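Local coordinates for invasion-associated protein B (Bartonella henselae, PDB 3DTD) that is of unknown function but probably takes part in the invasion of host cells by this bacterium, at residues E40-V52 / R57-D69. Residues are numbered along the deposited sequence; the frame is centred on the assembly and turned at random.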
ATOM      1  N   GLU C  40     -23.192   6.135  33.319  1.00 55.38           N
ATOM      2  CA  GLU C  40     -24.401   5.688  34.019  1.00 51.90           C
ATOM      3  C   GLU C  40     -25.280   6.844  34.512  1.00 51.60           C
ATOM      4  O   GLU C  40     -25.638   6.916  35.691  1.00 52.06           O
ATOM      5  CB  GLU C  40     -24.052   4.710  35.150  1.00 46.49           C
ATOM      6  CG  GLU C  40     -23.476   3.389  34.649  1.00 58.79           C
ATOM      7  CD  GLU C  40     -22.805   2.572  35.738  1.00 61.07           C
ATOM      8  OE1 GLU C  40     -22.739   3.039  36.897  1.00 78.47           O
ATOM      9  OE2 GLU C  40     -22.338   1.455  35.431  1.00 64.65           O
ATOM     10  N   GLY C  41     -25.603   7.754  33.594  1.00 51.02           N
ATOM     11  CA  GLY C  41     -26.452   8.906  33.898  1.00 57.71           C
ATOM     12  C   GLY C  41     -25.712  10.124  34.430  1.00 61.22           C
ATOM     13  O   GLY C  41     -26.065  11.260  34.108  1.00 58.88           O
ATOM     14  N   LYS C  42     -24.684   9.889  35.244  1.00 62.76           N
ATOM     15  CA  LYS C  42     -23.949  10.973  35.895  1.00 65.84           C
ATOM     16  C   LYS C  42     -22.715  11.406  35.114  1.00 62.35           C
ATOM     17  O   LYS C  42     -21.984  10.574  34.568  1.00 59.00           O
ATOM     18  CB  LYS C  42     -23.563  10.582  37.330  1.00 70.24           C
ATOM     19  CG  LYS C  42     -24.741  10.271  38.276  1.00 76.78           C
ATOM     20  CD  LYS C  42     -25.509  11.524  38.717  1.00 83.74           C
ATOM     21  CE  LYS C  42     -26.853  11.661  38.000  1.00 86.65           C
ATOM     22  NZ  LYS C  42     -27.507  12.977  38.254  1.00 85.70           N
ATOM     23  N   LYS C  43     -22.501  12.722  35.065  1.00 62.33           N
ATOM     24  CA  LYS C  43     -21.315  13.306  34.442  1.00 59.31           C
ATOM     25  C   LYS C  43     -20.096  13.024  35.311  1.00 57.09           C
ATOM     26  O   LYS C  43     -20.036  13.438  36.470  1.00 57.14           O
ATOM     27  CB  LYS C  43     -21.503  14.812  34.225  1.00 59.59           C
ATOM     28  CG  LYS C  43     -20.401  15.480  33.405  1.00 70.15           C
ATOM     29  CD  LYS C  43     -20.963  16.606  32.546  1.00 78.11           C
ATOM     30  CE  LYS C  43     -19.864  17.408  31.865  1.00 76.40           C
ATOM     31  NZ  LYS C  43     -19.308  18.463  32.759  1.00 70.72           N
ATOM     32  N   VAL C  44     -19.147  12.285  34.743  1.00 53.42           N
ATOM     33  CA  VAL C  44     -17.921  11.896  35.433  1.00 48.95           C
ATOM     34  C   VAL C  44     -16.726  12.570  34.758  1.00 48.81           C
ATOM     35  O   VAL C  44     -16.511  12.434  33.553  1.00 45.68           O
ATOM     36  CB  VAL C  44     -17.745  10.348  35.475  1.00 47.29           C
ATOM     37  CG1 VAL C  44     -16.400   9.957  36.092  1.00 48.17           C
ATOM     38  CG2 VAL C  44     -18.883   9.694  36.253  1.00 50.57           C
ATOM     39  N   CYS C  45     -15.956  13.302  35.550  1.00 56.34           N
ATOM     40  CA  CYS C  45     -14.787  14.000  35.045  1.00 51.96           C
ATOM     41  C   CYS C  45     -13.519  13.392  35.611  1.00 48.26           C
ATOM     42  O   CYS C  45     -13.423  13.131  36.807  1.00 48.50           O
ATOM     43  CB  CYS C  45     -14.870  15.488  35.377  1.00 53.49           C
ATOM     44  SG  CYS C  45     -16.273  16.315  34.607  1.00 59.90           S
ATOM     45  N   PHE C  46     -12.549  13.153  34.739  1.00 46.54           N
ATOM     46  CA  PHE C  46     -11.280  12.590  35.171  1.00 45.10           C
ATOM     47  C   PHE C  46     -10.068  13.452  34.826  1.00 40.80           C
ATOM     48  O   PHE C  46     -10.080  14.239  33.882  1.00 37.09           O
ATOM     49  CB  PHE C  46     -11.104  11.125  34.724  1.00 47.57           C
ATOM     50  CG  PHE C  46     -11.178  10.909  33.236  1.00 53.21           C
ATOM     51  CD1 PHE C  46     -10.014  10.829  32.475  1.00 57.17           C
ATOM     52  CD2 PHE C  46     -12.408  10.742  32.598  1.00 55.86           C
ATOM     53  CE1 PHE C  46     -10.071  10.614  31.095  1.00 57.79           C
ATOM     54  CE2 PHE C  46     -12.479  10.532  31.219  1.00 61.68           C
ATOM     55  CZ  PHE C  46     -11.304  10.465  30.466  1.00 59.18           C
ATOM     56  N   MET C  47      -9.027  13.266  35.627  1.00 40.92           N
ATOM     57  CA  MET C  47      -7.812  14.053  35.622  1.00 36.75           C
ATOM     58  C   MET C  47      -6.709  13.114  35.174  1.00 35.78           C
ATOM     59  O   MET C  47      -6.507  12.073  35.795  1.00 35.37           O
ATOM     60  CB  MET C  47      -7.556  14.451  37.064  1.00 40.98           C
ATOM     61  CG  MET C  47      -6.838  15.721  37.306  1.00 41.94           C
ATOM     62  SD  MET C  47      -6.704  15.953  39.095  1.00 31.55           S
ATOM     63  CE  MET C  47      -4.988  16.408  39.113  1.00 28.66           C
ATOM     64  N   HIS C  48      -5.994  13.448  34.106  1.00 36.12           N
ATOM     65  CA  HIS C  48      -5.017  12.496  33.567  1.00 33.95           C
ATOM     66  C   HIS C  48      -3.724  13.082  33.019  1.00 33.69           C
ATOM     67  O   HIS C  48      -3.659  14.253  32.663  1.00 32.58           O
ATOM     68  CB  HIS C  48      -5.665  11.551  32.545  1.00 31.25           C
ATOM     69  CG  HIS C  48      -6.264  12.249  31.366  1.00 33.61           C
ATOM     70  ND1 HIS C  48      -5.617  12.346  30.155  1.00 36.89           N
ATOM     71  CD2 HIS C  48      -7.447  12.889  31.215  1.00 31.33           C
ATOM     72  CE1 HIS C  48      -6.380  13.007  29.304  1.00 36.66           C
ATOM     73  NE2 HIS C  48      -7.493  13.351  29.923  1.00 34.86           N
ATOM     74  N   ARG C  49      -2.704  12.228  32.970  1.00 34.61           N
ATOM     75  CA  ARG C  49      -1.351  12.581  32.558  1.00 35.47           C
ATOM     76  C   ARG C  49      -0.633  11.343  31.999  1.00 37.50           C
ATOM     77  O   ARG C  49      -0.667  10.274  32.610  1.00 37.22           O
ATOM     78  CB  ARG C  49      -0.580  13.145  33.761  1.00 34.53           C
ATOM     79  CG  ARG C  49       0.929  13.253  33.586  1.00 32.80           C
ATOM     80  CD  ARG C  49       1.325  14.621  33.074  1.00 34.51           C
ATOM     81  NE  ARG C  49       2.655  14.624  32.470  1.00 35.25           N
ATOM     82  CZ  ARG C  49       2.952  15.164  31.291  1.00 35.17           C
ATOM     83  NH1 ARG C  49       2.025  15.779  30.565  1.00 34.56           N
ATOM     84  NH2 ARG C  49       4.195  15.101  30.850  1.00 33.44           N
ATOM     85  N   GLN C  50       0.004  11.462  30.863  1.00 39.06           N
ATOM     86  CA  GLN C  50       0.895  10.430  30.457  1.00 38.82           C
ATOM     87  C   GLN C  50       2.286  10.904  30.273  1.00 35.44           C
ATOM     88  O   GLN C  50       2.508  12.025  29.993  1.00 36.10           O
ATOM     89  CB  GLN C  50       0.363   9.663  29.270  1.00 37.86           C
ATOM     90  CG  GLN C  50       0.300  10.407  28.046  1.00 50.42           C
ATOM     91  CD  GLN C  50      -0.536   9.744  27.026  1.00 51.58           C
ATOM     92  OE1 GLN C  50      -0.579  10.170  25.915  1.00 47.86           O
ATOM     93  NE2 GLN C  50      -1.207   8.701  27.400  1.00 56.67           N
ATOM     94  N   GLU C  51       3.225  10.020  30.489  1.00 34.08           N
ATOM     95  CA  GLU C  51       4.639  10.300  30.300  1.00 36.16           C
ATOM     96  C   GLU C  51       5.205   9.455  29.161  1.00 37.00           C
ATOM     97  O   GLU C  51       4.886   8.273  29.027  1.00 36.14           O
ATOM     98  CB  GLU C  51       5.435  10.071  31.588  1.00 37.80           C
ATOM     99  CG  GLU C  51       4.871  10.744  32.848  1.00 38.06           C
ATOM    100  CD  GLU C  51       5.022  12.269  32.878  1.00 42.91           C
ATOM    101  OE1 GLU C  51       5.729  12.851  32.022  1.00 47.50           O
ATOM    102  OE2 GLU C  51       4.427  12.894  33.779  1.00 43.92           O
ATOM    103  N   VAL C  52       6.045  10.077  28.341  1.00 38.91           N
ATOM    104  CA  VAL C  52       6.624   9.426  27.168  1.00 38.26           C
ATOM    105  C   VAL C  52       8.152   9.394  27.244  1.00 40.34           C
ATOM    106  O   VAL C  52       8.758  10.146  28.009  1.00 40.15           O
ATOM    107  CB  VAL C  52       6.159  10.089  25.825  1.00 36.53           C
ATOM    108  CG1 VAL C  52       4.636  10.094  25.712  1.00 32.80           C
ATOM    109  CG2 VAL C  52       6.715  11.504  25.670  1.00 34.01           C
ATOM    110  N   ARG C  57       6.815   7.278  22.873  1.00 50.20           N
ATOM    111  CA  ARG C  57       5.821   6.275  23.241  1.00 52.39           C
ATOM    112  C   ARG C  57       5.557   6.283  24.753  1.00 49.35           C
ATOM    113  O   ARG C  57       6.462   6.542  25.551  1.00 46.37           O
ATOM    114  CB  ARG C  57       6.189   4.877  22.717  1.00 54.43           C
ATOM    115  CG  ARG C  57       7.389   4.227  23.369  1.00 63.84           C
ATOM    116  CD  ARG C  57       7.289   2.715  23.295  1.00 72.92           C
ATOM    117  NE  ARG C  57       8.162   2.081  24.278  1.00 81.85           N
ATOM    118  CZ  ARG C  57       7.775   1.609  25.461  1.00 85.07           C
ATOM    119  NH1 ARG C  57       6.505   1.670  25.845  1.00 84.62           N
ATOM    120  NH2 ARG C  57       8.673   1.064  26.267  1.00 85.09           N
ATOM    121  N   VAL C  58       4.306   6.014  25.121  1.00 45.55           N
ATOM    122  CA  VAL C  58       3.844   6.087  26.507  1.00 43.38           C
ATOM    123  C   VAL C  58       4.448   4.974  27.365  1.00 43.35           C
ATOM    124  O   VAL C  58       4.318   3.793  27.049  1.00 45.27           O
ATOM    125  CB  VAL C  58       2.292   6.048  26.584  1.00 44.09           C
ATOM    126  CG1 VAL C  58       1.802   6.217  28.023  1.00 41.10           C
ATOM    127  CG2 VAL C  58       1.684   7.126  25.696  1.00 43.81           C
ATOM    128  N   VAL C  59       5.109   5.375  28.446  1.00 42.71           N
ATOM    129  CA  VAL C  59       5.761   4.447  29.370  1.00 42.68           C
ATOM    130  C   VAL C  59       4.958   4.341  30.673  1.00 43.15           C
ATOM    131  O   VAL C  59       4.759   3.248  31.211  1.00 44.58           O
ATOM    132  CB  VAL C  59       7.226   4.884  29.654  1.00 41.53           C
ATOM    133  CG1 VAL C  59       7.940   3.906  30.571  1.00 43.82           C
ATOM    134  CG2 VAL C  59       7.999   5.033  28.354  1.00 40.91           C
ATOM    135  N   VAL C  60       4.486   5.485  31.157  1.00 41.88           N
ATOM    136  CA  VAL C  60       3.688   5.549  32.376  1.00 39.43           C
ATOM    137  C   VAL C  60       2.511   6.527  32.200  1.00 38.82           C
ATOM    138  O   VAL C  60       2.642   7.541  31.525  1.00 42.14           O
ATOM    139  CB  VAL C  60       4.592   5.813  33.645  1.00 40.55           C
ATOM    140  CG1 VAL C  60       5.494   7.002  33.446  1.00 51.33           C
ATOM    141  CG2 VAL C  60       3.785   5.975  34.913  1.00 46.94           C
ATOM    142  N   ALA C  61       1.353   6.174  32.757  1.00 38.85           N
ATOM    143  CA  ALA C  61       0.147   6.993  32.682  1.00 36.13           C
ATOM    144  C   ALA C  61      -0.581   7.005  34.028  1.00 39.79           C
ATOM    145  O   ALA C  61      -0.470   6.068  34.814  1.00 41.43           O
ATOM    146  CB  ALA C  61      -0.779   6.489  31.574  1.00 32.97           C
ATOM    147  N   MET C  62      -1.312   8.082  34.294  1.00 38.71           N
ATOM    148  CA  MET C  62      -2.075   8.211  35.527  1.00 37.27           C
ATOM    149  C   MET C  62      -3.426   8.837  35.225  1.00 36.75           C
ATOM    150  O   MET C  62      -3.492   9.849  34.544  1.00 39.05           O
ATOM    151  CB  MET C  62      -1.303   9.045  36.560  1.00 35.21           C
ATOM    152  CG  MET C  62      -2.077   9.324  37.854  1.00 44.34           C
ATOM    153  SD  MET C  62      -1.068   9.863  39.247  1.00 41.24           S
ATOM    154  CE  MET C  62      -0.323   8.301  39.681  1.00 57.47           C
ATOM    155  N   SER C  63      -4.495   8.216  35.720  1.00 38.48           N
ATOM    156  CA  SER C  63      -5.850   8.741  35.569  1.00 39.80           C
ATOM    157  C   SER C  63      -6.544   8.739  36.925  1.00 42.59           C
ATOM    158  O   SER C  63      -6.475   7.755  37.659  1.00 44.06           O
ATOM    159  CB  SER C  63      -6.644   7.920  34.550  1.00 38.57           C
ATOM    160  OG  SER C  63      -7.771   8.642  34.078  1.00 44.80           O
ATOM    161  N   VAL C  64      -7.214   9.845  37.247  1.00 43.01           N
ATOM    162  CA  VAL C  64      -7.674  10.111  38.609  1.00 42.90           C
ATOM    163  C   VAL C  64      -9.052  10.798  38.641  1.00 42.41           C
ATOM    164  O   VAL C  64      -9.335  11.674  37.824  1.00 39.93           O
ATOM    165  CB  VAL C  64      -6.562  10.885  39.403  1.00 45.63           C
ATOM    166  CG1 VAL C  64      -7.089  12.101  40.150  1.00 47.44           C
ATOM    167  CG2 VAL C  64      -5.797   9.937  40.317  1.00 50.37           C
ATOM    168  N   VAL C  65      -9.913  10.351  39.559  1.00 43.82           N
ATOM    169  CA  VAL C  65     -11.216  10.977  39.800  1.00 44.96           C
ATOM    170  C   VAL C  65     -11.347  11.473  41.238  1.00 46.88           C
ATOM    171  O   VAL C  65     -10.667  10.982  42.141  1.00 44.42           O
ATOM    172  CB  VAL C  65     -12.422  10.037  39.471  1.00 45.12           C
ATOM    173  CG1 VAL C  65     -12.505   9.760  37.984  1.00 47.83           C
ATOM    174  CG2 VAL C  65     -12.359   8.730  40.268  1.00 43.53           C
ATOM    175  N   LEU C  66     -12.223  12.455  41.430  1.00 42.73           N
ATOM    176  CA  LEU C  66     -12.574  12.964  42.746  1.00 44.43           C
ATOM    177  C   LEU C  66     -13.904  12.338  43.166  1.00 50.75           C
ATOM    178  O   LEU C  66     -14.948  12.596  42.551  1.00 42.86           O
ATOM    179  CB  LEU C  66     -12.714  14.488  42.703  1.00 46.18           C
ATOM    180  CG  LEU C  66     -12.494  15.415  43.910  1.00 49.58           C
ATOM    181  CD1 LEU C  66     -13.553  16.496  43.868  1.00 44.71           C
ATOM    182  CD2 LEU C  66     -12.457  14.743  45.288  1.00 46.83           C
ATOM    183  N   ASN C  67     -13.863  11.518  44.211  1.00 57.34           N
ATOM    184  CA  ASN C  67     -15.065  10.845  44.700  1.00 65.74           C
ATOM    185  C   ASN C  67     -15.927  11.758  45.563  1.00 70.43           C
ATOM    186  O   ASN C  67     -15.449  12.779  46.076  1.00 65.74           O
ATOM    187  CB  ASN C  67     -14.704   9.564  45.457  1.00 63.84           C
ATOM    188  CG  ASN C  67     -13.957   8.571  44.593  1.00 60.88           C
ATOM    189  OD1 ASN C  67     -14.527   7.971  43.682  1.00 61.24           O
ATOM    190  ND2 ASN C  67     -12.670   8.395  44.872  1.00 53.63           N
ATOM    191  N   ALA C  68     -17.192  11.362  45.722  1.00 76.28           N
ATOM    192  CA  ALA C  68     -18.219  12.140  46.427  1.00 81.05           C
ATOM    193  C   ALA C  68     -17.866  12.517  47.871  1.00 82.76           C
ATOM    194  O   ALA C  68     -18.321  13.548  48.371  1.00 84.50           O
ATOM    195  CB  ALA C  68     -19.556  11.402  46.381  1.00 79.33           C
ATOM    196  N   ASP C  69     -17.052  11.686  48.522  1.00 83.99           N
ATOM    197  CA  ASP C  69     -16.627  11.922  49.903  1.00 88.51           C
ATOM    198  C   ASP C  69     -15.292  12.673  50.026  1.00 86.85           C
ATOM    199  O   ASP C  69     -14.762  12.837  51.128  1.00 87.61           O
ATOM    200  CB  ASP C  69     -16.587  10.602  50.688  1.00 93.09           C
ATOM    201  CG  ASP C  69     -15.624   9.585  50.091  1.00101.30           C
ATOM    202  OD1 ASP C  69     -15.798   9.203  48.912  1.00100.39           O
ATOM    203  OD2 ASP C  69     -14.701   9.155  50.816  1.00107.02           O
TER
HETATM  204  O   HOH W   1     -13.769  13.846  39.481  1.00 36.39           O
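Q50 lays its side-chain amide across V58, the two side chains crossing at about a right angle. Q50 CD lies 3.7 Å from V58 CG2. The Q50 chi1 of 68° tucks its CG over the backbone, and the chain then runs extended past the valine. On the same sheet face S63 OG meets the F46 ring obliquely, 3.5 Å from F46 CD1. F46 CB packs on V65 CG1.

The other face carries M47, R49, E51, V60, M62 and V64. E51 and V60 lie side by side, with E51 CB 3.6 Å from V60 CG1. R49 grips the E51 carboxylate side-on: R49 NE is 2.8 Å from E51 OE2 and R49 NH2 bonds E51 OE1. Both oxygens are met from above the carboxylate plane. E51 OE2 also accepts Q151 N, which helps fix the carboxylate.

The strands form an antiparallel beta hairpin with six backbone hydrogen bonds. A classic beta bulge places V59 and V60 opposite E51: V60 O accepts E51 N, and V59 N reaches E51 O at 3.0 Å. At the far end a water links C45 O to L66 N.

C45 is disulfide-bonded to C36. Strand 32-39 flanks 42-52, and strand 72-78 flanks 58-66. Helix 155-168 packs on C45, M47 and L66, while strand 144-151 of the second sheet covers R49 and E51.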